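Local coordinates for protein xylulokinase (Brucella ovis, PDB 5VM1) that probably phosphorylates D-xylulose to D-xylulose 5-phosphate with ATP, as a sugar kinase of the FGGY family, at residues Thr183-Thr188 against Ala199-Gly204; Glu117-Pro122 against Asn130-Gly135; Ser178-Thr183 against Arg191-Glu196. One frame throughout, in Å; residues are numbered along the deposited sequence.

The three contacts lie on the same side of the chain's centre, in the N-terminal FGGY family region. Contact 2 comes first along the chain and closes before the others open. Contacts 1 and 3 interleave, share Thr183 and have centres about 7 Å apart. Both reach the two-stranded antiparallel sheet of strands 186-187 and 192-193, and both use helix 195-200. Contact 2 has its centre about 12 Å from that of contact 1 and about 14 Å from that of contact 3. A salt bridge from Lys200 to Asp121 joins contacts 1 and 2. Contact 3 bonds the predicted substrate residue His88 through Gly182 O, and the other two lie near it.

Contact 1: Thr183-Thr188 against Ala199-Gly204; sequences TSWLDT and AKTGLG
Trp185 reaches across to Thr201 and Leu203 with its indole, and these three residues make up the whole contact. Trp185 NE1 donates to Thr201 OG1 at 3.0 Å. The N-H...O angle is 143°, and the oxygen is tilted from the indole plane by 23°. Thr201 CB lies at the same edge of the ring, in its plane, and Thr201 CG2 comes to 3.6 Å from Trp185 NE1. Thr201 OG1 sits between its own backbone N and carbonyl carbon (chi1 71°). From there it also bonds Leu198 O, three residues back in helix 195-200. Beside this polar end, Leu203 CD1 meets Trp185 CZ2 obliquely at 3.6 Å. Leu141 of helix 137-147 touches both Trp185 and Leu203, so the apolar part is closely packed and buried.

The base of the tryptophan is also set. Trp185 N donates to Thr183 OG1 at 2.9 Å, which makes an ST turn. Thr183 O lies over one face of the indole, offset toward the rim.

The open side of segment 199-204 is at Ala199 and Gly202, which are both exposed. Ala199 points away. Gly202, with its positive phi, ends the helix in a Schellman motif. Separately, Lys200 NZ forms a salt bridge with Asp121 OD2.

The chemistry is that of a buried indole N-H satisfied by a hydroxyl. Since Trp185 NE1 can only donate and Leu198 O can only accept, Thr201 OG1 probably accepts from the ring and gives its own proton to the helix carbonyl. The bond ties the tryptophan to the C-terminal end of helix 195-200.

Contact 2: Glu117-Pro122 against Asn130-Gly135; sequences ELDADP and NIVFPG
The end of helix 112-120 meets the loop that joins helix 122-128 to helix 137-147, in the N-terminal region of this FGGY kinase. Asp119, in the last turn of the helix, and Val132, in the loop, come closest, with CA atoms 4.9 Å apart. Asp119 CG stands anti to its backbone N (chi1 -165°), which turns the carboxylate toward the loop. There Asp119 OD1 accepts from Val132 N at 2.8 Å in a nearly straight bond of 166°. The position of OD1 is less sure than the rest, because it stands too close to an atom elsewhere in the model. Ile131 flanks the same oxygen, with its CG2 at 3.4 Å from Asp119 OD1, and the two side chains cross obliquely. Arg125 of helix 122-128 forms a salt bridge with Asp119 OD1.

The apolar half lies beside this. Val132 splits its branches over the helix. Val132 CG1 packs on Leu118 CB at 3.9 Å, while Val132 CG2 lies 3.8 Å from Asp119 CA. Phe124 touches both Leu118 and Val132, and helix 137-147 meets them through Ala138, Val142 and Pro139. Behind the contact, Ile131 CG2 lies over one face of the Phe133 ring, toward its rim.

Just beyond the helix end, Asp121 takes the N-cap position of the next helix, its OD1 bonded to Ala123 N. At the other end of the loop segment, Asn130 OD1 is bonded to Ala286 N.

As modelled, one carboxylate oxygen appears to serve both a loop amide and an arginine. If so, the arginine would probably favour the charged form of Asp119, and the polar bonds would join the apolar packing in holding the helix end, the following helix and the loop together.

Contact 3: Ser178-Thr183 against Arg191-Glu196; sequences SDSAGT and RRWSAE
Packing alone joins the two segments: the six-membered part of the Trp193 indole reaches Ser180 and Thr183. Ser180 OG lies 3.4 Å from Trp193 CH2 and approaches obliquely, with its CB at 3.7 Å from the same carbon. Thr183 OG1 is placed at the ring edge, in plane, 3.5 Å from Trp193 CZ3. The threonine and indole side chains cross at about a right angle. Trp193 CG stands anti to its carbonyl carbon (chi1 -70°), and this points the six-membered ring at Ser180 and Thr183.

The polar groups are held by other partners. Thr183 OG1 donates to Ser180 O at 2.7 Å, in the carbonyl plane with a C=O...O angle of 157°. Ser180 O also takes Thr183 N at 3.0 Å, closing a type I turn. Ser180 OG is bonded to Ser175 OG, and Trp193 NE1 to Pro209 O. The turn thus sets the position of the hydroxyl that meets the ring. Within the same turn, Gly182 O is bonded to ND1 of His88, a predicted substrate-binding residue.

Among its neighbours, the contact packs strand 192-193 against helix 177-180 and the turn after it. Leu186 of the partner strand 186-187 and Leu211 of strand 210-212 each touch both Ser180 and Trp193. Beyond Trp193, Ser194 caps the start of helix 195-200.

Contact 1: Thr183-Thr188 against Ala199-Gly204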
ATOM      1  N   THR A 183      11.741  -3.549   3.099  1.00 23.24           N
ATOM      2  CA  THR A 183      13.036  -2.902   3.242  1.00 28.84           C
ATOM      3  C   THR A 183      14.048  -3.405   2.241  1.00 36.33           C
ATOM      4  O   THR A 183      15.028  -2.703   1.967  1.00 45.65           O
ATOM      5  CB  THR A 183      13.609  -3.145   4.645  1.00 27.51           C
ATOM      6  OG1 THR A 183      13.885  -4.541   4.794  1.00 31.29           O
ATOM      7  CG2 THR A 183      12.629  -2.726   5.714  1.00 29.44           C
ATOM      8  N   SER A 184      13.782  -4.568   1.652  1.00 32.56           N
ATOM      9  CA  SER A 184      14.714  -5.340   0.842  1.00 25.92           C
ATOM     10  C   SER A 184      15.888  -5.862   1.656  1.00 26.85           C
ATOM     11  O   SER A 184      16.910  -6.229   1.096  1.00 35.89           O
ATOM     12  CB  SER A 184      15.194  -4.535  -0.358  1.00 36.91           C
ATOM     13  OG  SER A 184      14.097  -4.306  -1.216  1.00 37.49           O
ATOM     14  N   TRP A 185      15.746  -5.911   2.981  1.00 32.43           N
ATOM     15  CA  TRP A 185      16.676  -6.600   3.863  1.00 27.85           C
ATOM     16  C   TRP A 185      16.119  -7.885   4.472  1.00 28.52           C
ATOM     17  O   TRP A 185      16.872  -8.607   5.142  1.00 29.93           O
ATOM     18  CB  TRP A 185      17.118  -5.677   5.003  1.00 35.09           C
ATOM     19  CG  TRP A 185      17.986  -4.539   4.618  1.00 27.77           C
ATOM     20  CD1 TRP A 185      19.133  -4.588   3.878  1.00 33.20           C
ATOM     21  CD2 TRP A 185      17.828  -3.185   5.028  1.00 27.11           C
ATOM     22  NE1 TRP A 185      19.691  -3.328   3.780  1.00 32.97           N
ATOM     23  CE2 TRP A 185      18.911  -2.451   4.484  1.00 27.80           C
ATOM     24  CE3 TRP A 185      16.874  -2.517   5.789  1.00 26.28           C
ATOM     25  CZ2 TRP A 185      19.052  -1.080   4.668  1.00 29.88           C
ATOM     26  CZ3 TRP A 185      17.015  -1.144   5.977  1.00 26.18           C
ATOM     27  CH2 TRP A 185      18.091  -0.442   5.410  1.00 33.39           C
ATOM     28  N   LEU A 186      14.828  -8.169   4.288  1.00 36.56           N
ATOM     29  CA  LEU A 186      14.154  -9.308   4.907  1.00 39.90           C
ATOM     30  C   LEU A 186      14.207 -10.569   4.030  1.00 46.60           C
ATOM     31  O   LEU A 186      14.077 -10.497   2.805  1.00 42.50           O
ATOM     32  CB  LEU A 186      12.695  -8.953   5.194  1.00 34.06           C
ATOM     33  CG  LEU A 186      11.986  -9.865   6.200  1.00 35.92           C
ATOM     34  CD1 LEU A 186      12.199  -9.366   7.646  1.00 28.63           C
ATOM     35  CD2 LEU A 186      10.532  -9.972   5.869  1.00 38.17           C
ATOM     36  N   ASP A 187      14.432 -11.725   4.661  1.00 45.30           N
ATOM     37  CA  ASP A 187      14.175 -13.010   4.004  1.00 48.56           C
ATOM     38  C   ASP A 187      12.663 -13.235   4.108  1.00 50.54           C
ATOM     39  O   ASP A 187      12.154 -13.762   5.097  1.00 44.12           O
ATOM     40  CB  ASP A 187      14.987 -14.141   4.643  1.00 45.54           C
ATOM     41  CG  ASP A 187      14.918 -15.464   3.847  1.00 52.27           C
ATOM     42  OD1 ASP A 187      13.874 -15.765   3.241  1.00 58.54           O
ATOM     43  OD2 ASP A 187      15.908 -16.228   3.834  1.00 57.23           O
ATOM     44  N   THR A 188      11.926 -12.806   3.078  1.00 53.16           N
ATOM     45  CA  THR A 188      10.465 -12.787   3.165  1.00 47.49           C
ATOM     46  C   THR A 188       9.891 -14.168   3.459  1.00 44.74           C
ATOM     47  O   THR A 188       8.967 -14.297   4.264  1.00 48.99           O
ATOM     48  CB  THR A 188       9.878 -12.242   1.868  1.00 37.71           C
ATOM     49  OG1 THR A 188      10.578 -11.057   1.522  1.00 32.78           O
ATOM     50  CG2 THR A 188       8.408 -11.914   2.033  1.00 44.71           C
ATOM     51  N   ALA A 199      24.777  -6.868   5.082  1.00 42.99           N
ATOM     52  CA  ALA A 199      26.196  -6.612   4.855  1.00 46.43           C
ATOM     53  C   ALA A 199      26.462  -5.931   3.511  1.00 60.69           C
ATOM     54  O   ALA A 199      27.386  -5.113   3.402  1.00 62.52           O
ATOM     55  CB  ALA A 199      26.966  -7.919   4.927  1.00 46.86           C
ATOM     56  N   LYS A 200      25.654  -6.239   2.489  1.00 63.70           N
ATOM     57  CA  LYS A 200      25.852  -5.698   1.148  1.00 38.63           C
ATOM     58  C   LYS A 200      25.497  -4.217   1.057  1.00 53.79           C
ATOM     59  O   LYS A 200      25.893  -3.546   0.096  1.00 54.63           O
ATOM     60  CB  LYS A 200      24.981  -6.495   0.162  1.00 38.14           C
ATOM     61  CG  LYS A 200      25.414  -7.931   0.005  1.00 51.97           C
ATOM     62  CD  LYS A 200      24.616  -8.734  -1.006  1.00 40.13           C
ATOM     63  CE  LYS A 200      25.476  -9.879  -1.507  1.00 53.12           C
ATOM     64  NZ  LYS A 200      24.798 -10.713  -2.502  1.00 67.95           N
ATOM     65  N   THR A 201      24.787  -3.683   2.042  1.00 50.39           N
ATOM     66  CA  THR A 201      24.464  -2.270   2.075  1.00 43.72           C
ATOM     67  C   THR A 201      25.192  -1.559   3.200  1.00 46.38           C
ATOM     68  O   THR A 201      24.969  -0.360   3.407  1.00 57.58           O
ATOM     69  CB  THR A 201      22.954  -2.075   2.213  1.00 44.67           C
ATOM     70  OG1 THR A 201      22.529  -2.445   3.528  1.00 48.82           O
ATOM     71  CG2 THR A 201      22.250  -2.997   1.208  1.00 42.37           C
ATOM     72  N   GLY A 202      26.037  -2.278   3.936  1.00 36.99           N
ATOM     73  CA  GLY A 202      26.919  -1.687   4.914  1.00 41.99           C
ATOM     74  C   GLY A 202      26.384  -1.646   6.316  1.00 48.69           C
ATOM     75  O   GLY A 202      26.847  -0.819   7.110  1.00 51.31           O
ATOM     76  N   LEU A 203      25.435  -2.512   6.656  1.00 45.07           N
ATOM     77  CA  LEU A 203      24.817  -2.491   7.966  1.00 36.43           C
ATOM     78  C   LEU A 203      24.822  -3.897   8.552  1.00 41.64           C
ATOM     79  O   LEU A 203      25.106  -4.892   7.878  1.00 48.60           O
ATOM     80  CB  LEU A 203      23.383  -1.960   7.904  1.00 44.75           C
ATOM     81  CG  LEU A 203      23.071  -0.591   7.310  1.00 34.46           C
ATOM     82  CD1 LEU A 203      21.566  -0.494   7.119  1.00 31.18           C
ATOM     83  CD2 LEU A 203      23.588   0.512   8.194  1.00 34.59           C
ATOM     84  N   GLY A 204      24.484  -3.974   9.839  1.00 37.78           N
ATOM     85  CA  GLY A 204      24.390  -5.229  10.537  1.00 38.91           C
ATOM     86  C   GLY A 204      22.999  -5.345  11.121  1.00 43.70           C
ATOM     87  O   GLY A 204      22.225  -4.390  11.103  1.00 35.91           O
TER

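Contact 2: Glu117-Pro122 against Asn130-Gly135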
ATOM      1  N   GLU A 117      21.900  -1.279  -9.020  1.00 42.67           N
ATOM      2  CA  GLU A 117      23.001  -2.151  -8.639  1.00 43.29           C
ATOM      3  C   GLU A 117      22.513  -3.292  -7.748  1.00 52.00           C
ATOM      4  O   GLU A 117      22.878  -4.453  -7.970  1.00 51.13           O
ATOM      5  CB  GLU A 117      24.106  -1.349  -7.947  1.00 41.21           C
ATOM      6  CG  GLU A 117      24.888  -0.415  -8.860  1.00 46.48           C
ATOM      7  CD  GLU A 117      25.898   0.395  -8.080  1.00 53.44           C
ATOM      8  OE1 GLU A 117      26.004   0.135  -6.870  1.00 57.26           O
ATOM      9  OE2 GLU A 117      26.574   1.275  -8.654  1.00 57.46           O
ATOM     10  N   LEU A 118      21.654  -2.997  -6.763  1.00 43.00           N
ATOM     11  CA  LEU A 118      21.186  -4.064  -5.887  1.00 40.76           C
ATOM     12  C   LEU A 118      20.266  -5.037  -6.627  1.00 36.06           C
ATOM     13  O   LEU A 118      20.361  -6.257  -6.442  1.00 37.86           O
ATOM     14  CB  LEU A 118      20.498  -3.468  -4.657  1.00 39.29           C
ATOM     15  CG  LEU A 118      21.369  -2.642  -3.706  1.00 36.25           C
ATOM     16  CD1 LEU A 118      20.531  -2.144  -2.523  1.00 31.33           C
ATOM     17  CD2 LEU A 118      22.575  -3.443  -3.223  1.00 34.78           C
ATOM     18  N   ASP A 119      19.393  -4.532  -7.496  1.00 47.48           N
ATOM     19  CA  ASP A 119      18.483  -5.429  -8.208  1.00 46.45           C
ATOM     20  C   ASP A 119      19.239  -6.424  -9.080  1.00 42.33           C
ATOM     21  O   ASP A 119      18.757  -7.544  -9.291  1.00 43.80           O
ATOM     22  CB  ASP A 119      17.480  -4.633  -9.061  1.00 37.24           C
ATOM     23  CG  ASP A 119      16.297  -5.481  -9.511  1.00 37.98           C
ATOM     24  OD1 ASP A 119      15.468  -5.862  -8.661  1.00 43.82           O
ATOM     25  OD2 ASP A 119      16.210  -5.807 -10.712  1.00 46.73           O
ATOM     26  N   ALA A 120      20.414  -6.036  -9.594  1.00 40.87           N
ATOM     27  CA  ALA A 120      21.193  -6.903 -10.474  1.00 43.82           C
ATOM     28  C   ALA A 120      21.952  -7.989  -9.719  1.00 54.70           C
ATOM     29  O   ALA A 120      22.419  -8.950 -10.335  1.00 58.47           O
ATOM     30  CB  ALA A 120      22.154  -6.065 -11.307  1.00 45.78           C
ATOM     31  N   ASP A 121      22.053  -7.872  -8.419  1.00 47.03           N
ATOM     32  CA  ASP A 121      22.633  -8.865  -7.549  1.00 46.48           C
ATOM     33  C   ASP A 121      21.562  -9.913  -7.305  1.00 58.53           C
ATOM     34  O   ASP A 121      20.555  -9.630  -6.632  1.00 69.27           O
ATOM     35  CB  ASP A 121      23.093  -8.186  -6.260  1.00 49.89           C
ATOM     36  CG  ASP A 121      23.882  -9.097  -5.346  1.00 56.56           C
ATOM     37  OD1 ASP A 121      23.714 -10.339  -5.418  1.00 53.72           O
ATOM     38  OD2 ASP A 121      24.660  -8.543  -4.533  1.00 59.69           O
ATOM     39  N   PRO A 122      21.733 -11.122  -7.855  1.00 51.50           N
ATOM     40  CA  PRO A 122      20.675 -12.139  -7.758  1.00 53.88           C
ATOM     41  C   PRO A 122      20.283 -12.518  -6.326  1.00 51.24           C
ATOM     42  O   PRO A 122      19.250 -13.184  -6.142  1.00 43.00           O
ATOM     43  CB  PRO A 122      21.273 -13.338  -8.523  1.00 48.59           C
ATOM     44  CG  PRO A 122      22.706 -13.096  -8.556  1.00 50.15           C
ATOM     45  CD  PRO A 122      22.879 -11.617  -8.630  1.00 48.35           C
ATOM     46  N   ASN A 130      11.455  -9.857  -4.387  1.00 31.23           N
ATOM     47  CA  ASN A 130      10.956  -8.632  -4.996  1.00 38.19           C
ATOM     48  C   ASN A 130      12.055  -7.918  -5.779  1.00 35.79           C
ATOM     49  O   ASN A 130      13.254  -8.066  -5.513  1.00 33.76           O
ATOM     50  CB  ASN A 130      10.374  -7.658  -3.944  1.00 33.18           C
ATOM     51  CG  ASN A 130       9.206  -8.261  -3.165  1.00 40.45           C
ATOM     52  OD1 ASN A 130       8.097  -8.340  -3.670  1.00 33.25           O
ATOM     53  ND2 ASN A 130       9.453  -8.646  -1.900  1.00 43.36           N
ATOM     54  N   ILE A 131      11.619  -7.122  -6.750  1.00 31.20           N
ATOM     55  CA  ILE A 131      12.502  -6.171  -7.403  1.00 40.13           C
ATOM     56  C   ILE A 131      12.945  -5.119  -6.391  1.00 44.84           C
ATOM     57  O   ILE A 131      12.187  -4.739  -5.487  1.00 56.20           O
ATOM     58  CB  ILE A 131      11.761  -5.531  -8.592  1.00 45.58           C
ATOM     59  CG1 ILE A 131      11.498  -6.571  -9.685  1.00 45.22           C
ATOM     60  CG2 ILE A 131      12.522  -4.310  -9.129  1.00 44.11           C
ATOM     61  CD1 ILE A 131      10.566  -6.092 -10.790  1.00 38.30           C
ATOM     62  N   VAL A 132      14.187  -4.655  -6.521  1.00 30.56           N
ATOM     63  CA  VAL A 132      14.708  -3.582  -5.675  1.00 29.45           C
ATOM     64  C   VAL A 132      14.433  -2.267  -6.402  1.00 36.03           C
ATOM     65  O   VAL A 132      15.161  -1.873  -7.317  1.00 42.25           O
ATOM     66  CB  VAL A 132      16.196  -3.757  -5.364  1.00 30.22           C
ATOM     67  CG1 VAL A 132      16.633  -2.813  -4.249  1.00 29.15           C
ATOM     68  CG2 VAL A 132      16.510  -5.195  -5.017  1.00 30.83           C
ATOM     69  N   PHE A 133      13.357  -1.604  -6.020  1.00 29.79           N
ATOM     70  CA  PHE A 133      13.081  -0.274  -6.535  1.00 34.84           C
ATOM     71  C   PHE A 133      13.739   0.801  -5.674  1.00 48.00           C
ATOM     72  O   PHE A 133      14.069   0.569  -4.501  1.00 46.77           O
ATOM     73  CB  PHE A 133      11.579  -0.048  -6.618  1.00 33.07           C
ATOM     74  CG  PHE A 133      10.930  -0.817  -7.707  1.00 34.00           C
ATOM     75  CD1 PHE A 133      11.051  -0.394  -9.019  1.00 31.41           C
ATOM     76  CD2 PHE A 133      10.204  -1.972  -7.434  1.00 39.10           C
ATOM     77  CE1 PHE A 133      10.455  -1.106 -10.035  1.00 40.75           C
ATOM     78  CE2 PHE A 133       9.598  -2.680  -8.451  1.00 30.57           C
ATOM     79  CZ  PHE A 133       9.723  -2.254  -9.748  1.00 32.40           C
ATOM     80  N   PRO A 134      13.989   1.985  -6.251  1.00 51.05           N
ATOM     81  CA  PRO A 134      14.685   3.045  -5.495  1.00 40.40           C
ATOM     82  C   PRO A 134      13.935   3.543  -4.291  1.00 36.45           C
ATOM     83  O   PRO A 134      14.552   4.187  -3.433  1.00 44.10           O
ATOM     84  CB  PRO A 134      14.842   4.168  -6.523  1.00 38.06           C
ATOM     85  CG  PRO A 134      13.832   3.903  -7.538  1.00 32.20           C
ATOM     86  CD  PRO A 134      13.595   2.426  -7.596  1.00 30.88           C
ATOM     87  N   GLY A 135      12.626   3.288  -4.208  1.00 27.61           N
ATOM     88  CA  GLY A 135      11.804   3.680  -3.074  1.00 30.60           C
ATOM     89  C   GLY A 135      11.826   2.735  -1.896  1.00 31.38           C
ATOM     90  O   GLY A 135      11.308   3.067  -0.824  1.00 30.74           O
TER

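Contact 3: Ser178-Thr183 against Arg191-Glu196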
ATOM      1  N   SER A 178       5.338  -7.377   7.771  1.00 26.04           N
ATOM      2  CA  SER A 178       4.831  -6.856   6.496  1.00 32.45           C
ATOM      3  C   SER A 178       5.526  -5.570   6.108  1.00 29.32           C
ATOM      4  O   SER A 178       5.756  -5.315   4.923  1.00 34.70           O
ATOM      5  CB  SER A 178       3.317  -6.629   6.553  1.00 30.68           C
ATOM      6  OG  SER A 178       2.967  -5.447   7.252  1.00 27.50           O
ATOM      7  N   ASP A 179       5.859  -4.754   7.089  1.00 28.96           N
ATOM      8  CA  ASP A 179       6.532  -3.507   6.799  1.00 26.18           C
ATOM      9  C   ASP A 179       7.994  -3.763   6.499  1.00 32.46           C
ATOM     10  O   ASP A 179       8.577  -3.120   5.616  1.00 22.73           O
ATOM     11  CB  ASP A 179       6.357  -2.566   7.996  1.00 23.62           C
ATOM     12  CG  ASP A 179       6.126  -1.096   7.600  1.00 39.14           C
ATOM     13  OD1 ASP A 179       6.227  -0.706   6.402  1.00 32.04           O
ATOM     14  OD2 ASP A 179       5.781  -0.332   8.528  1.00 35.95           O
ATOM     15  N   SER A 180       8.580  -4.733   7.189  1.00 33.15           N
ATOM     16  CA  SER A 180       9.988  -4.990   7.006  1.00 24.19           C
ATOM     17  C   SER A 180      10.298  -5.771   5.737  1.00 25.89           C
ATOM     18  O   SER A 180      11.417  -5.652   5.220  1.00 27.22           O
ATOM     19  CB  SER A 180      10.513  -5.688   8.249  1.00 31.48           C
ATOM     20  OG  SER A 180      10.745  -4.715   9.258  1.00 39.88           O
ATOM     21  N   ALA A 181       9.322  -6.496   5.178  1.00 31.36           N
ATOM     22  CA  ALA A 181       9.520  -7.119   3.869  1.00 37.89           C
ATOM     23  C   ALA A 181       9.695  -6.075   2.775  1.00 33.96           C
ATOM     24  O   ALA A 181      10.201  -6.400   1.694  1.00 37.26           O
ATOM     25  CB  ALA A 181       8.362  -8.061   3.518  1.00 25.27           C
ATOM     26  N   GLY A 182       9.267  -4.846   3.025  1.00 23.18           N
ATOM     27  CA  GLY A 182       9.500  -3.729   2.140  1.00 25.01           C
ATOM     28  C   GLY A 182      10.837  -3.031   2.291  1.00 22.84           C
ATOM     29  O   GLY A 182      11.081  -2.026   1.628  1.00 35.70           O
ATOM     30  N   THR A 183      11.741  -3.549   3.099  1.00 23.24           N
ATOM     31  CA  THR A 183      13.036  -2.902   3.242  1.00 28.84           C
ATOM     32  C   THR A 183      14.048  -3.405   2.241  1.00 36.33           C
ATOM     33  O   THR A 183      15.028  -2.703   1.967  1.00 45.65           O
ATOM     34  CB  THR A 183      13.609  -3.145   4.645  1.00 27.51           C
ATOM     35  OG1 THR A 183      13.885  -4.541   4.794  1.00 31.29           O
ATOM     36  CG2 THR A 183      12.629  -2.726   5.714  1.00 29.44           C
ATOM     37  N   ARG A 191      10.744 -14.964   7.183  1.00 41.82           N
ATOM     38  CA  ARG A 191      10.269 -13.998   8.183  1.00 39.00           C
ATOM     39  C   ARG A 191      11.377 -13.605   9.170  1.00 41.62           C
ATOM     40  O   ARG A 191      11.162 -13.468  10.376  1.00 52.18           O
ATOM     41  CB  ARG A 191       9.042 -14.560   8.906  1.00 40.89           C
ATOM     42  CG  ARG A 191       7.947 -14.960   7.936  1.00 35.80           C
ATOM     43  CD  ARG A 191       6.723 -15.478   8.619  1.00 36.47           C
ATOM     44  NE  ARG A 191       5.745 -14.455   9.015  1.00 44.17           N
ATOM     45  CZ  ARG A 191       4.774 -14.000   8.230  1.00 42.58           C
ATOM     46  NH1 ARG A 191       4.672 -14.447   6.986  1.00 40.07           N
ATOM     47  NH2 ARG A 191       3.900 -13.104   8.688  1.00 38.27           N
ATOM     48  N   ARG A 192      12.584 -13.423   8.661  1.00 38.93           N
ATOM     49  CA  ARG A 192      13.730 -13.090   9.490  1.00 42.38           C
ATOM     50  C   ARG A 192      14.593 -12.134   8.676  1.00 36.74           C
ATOM     51  O   ARG A 192      14.519 -12.112   7.448  1.00 45.40           O
ATOM     52  CB  ARG A 192      14.520 -14.369   9.935  1.00 38.09           C
ATOM     53  N   TRP A 193      15.447 -11.371   9.359  1.00 33.92           N
ATOM     54  CA  TRP A 193      16.420 -10.536   8.658  1.00 33.16           C
ATOM     55  C   TRP A 193      17.444 -11.393   7.906  1.00 39.69           C
ATOM     56  O   TRP A 193      17.780 -12.517   8.306  1.00 50.43           O
ATOM     57  CB  TRP A 193      17.159  -9.613   9.646  1.00 39.29           C
ATOM     58  CG  TRP A 193      16.316  -8.487  10.250  1.00 42.52           C
ATOM     59  CD1 TRP A 193      16.067  -8.257  11.580  1.00 47.20           C
ATOM     60  CD2 TRP A 193      15.626  -7.454   9.535  1.00 32.83           C
ATOM     61  NE1 TRP A 193      15.264  -7.151  11.729  1.00 45.64           N
ATOM     62  CE2 TRP A 193      14.990  -6.636  10.489  1.00 42.22           C
ATOM     63  CE3 TRP A 193      15.506  -7.127   8.181  1.00 28.76           C
ATOM     64  CZ2 TRP A 193      14.224  -5.525  10.127  1.00 47.03           C
ATOM     65  CZ3 TRP A 193      14.742  -6.009   7.818  1.00 30.49           C
ATOM     66  CH2 TRP A 193      14.105  -5.235   8.786  1.00 32.18           C
ATOM     67  N   SER A 194      17.934 -10.856   6.796  1.00 39.63           N
ATOM     68  CA  SER A 194      19.009 -11.483   6.031  1.00 40.97           C
ATOM     69  C   SER A 194      20.324 -10.781   6.380  1.00 41.31           C
ATOM     70  O   SER A 194      20.504  -9.599   6.075  1.00 49.70           O
ATOM     71  CB  SER A 194      18.734 -11.398   4.533  1.00 36.80           C
ATOM     72  OG  SER A 194      19.890 -11.770   3.784  1.00 43.33           O
ATOM     73  N   ALA A 195      21.244 -11.502   7.019  1.00 52.49           N
ATOM     74  CA  ALA A 195      22.551 -10.912   7.282  1.00 49.94           C
ATOM     75  C   ALA A 195      23.285 -10.634   5.980  1.00 52.56           C
ATOM     76  O   ALA A 195      24.024  -9.651   5.876  1.00 39.56           O
ATOM     77  CB  ALA A 195      23.366 -11.804   8.202  1.00 42.36           C
ATOM     78  N   GLU A 196      23.123 -11.518   4.987  1.00 56.42           N
ATOM     79  CA  GLU A 196      23.818 -11.361   3.713  1.00 50.43           C
ATOM     80  C   GLU A 196      23.440 -10.046   3.033  1.00 43.10           C
ATOM     81  O   GLU A 196      24.316  -9.323   2.546  1.00 45.52           O
ATOM     82  CB  GLU A 196      23.528 -12.565   2.806  1.00 59.10           C
ATOM     83  CG  GLU A 196      24.238 -12.538   1.445  1.00 69.25           C
ATOM     84  CD  GLU A 196      23.932 -13.758   0.562  1.00 72.03           C
ATOM     85  OE1 GLU A 196      23.209 -14.669   1.022  1.00 72.31           O
ATOM     86  OE2 GLU A 196      24.462 -13.831  -0.573  1.00 66.88           O
TER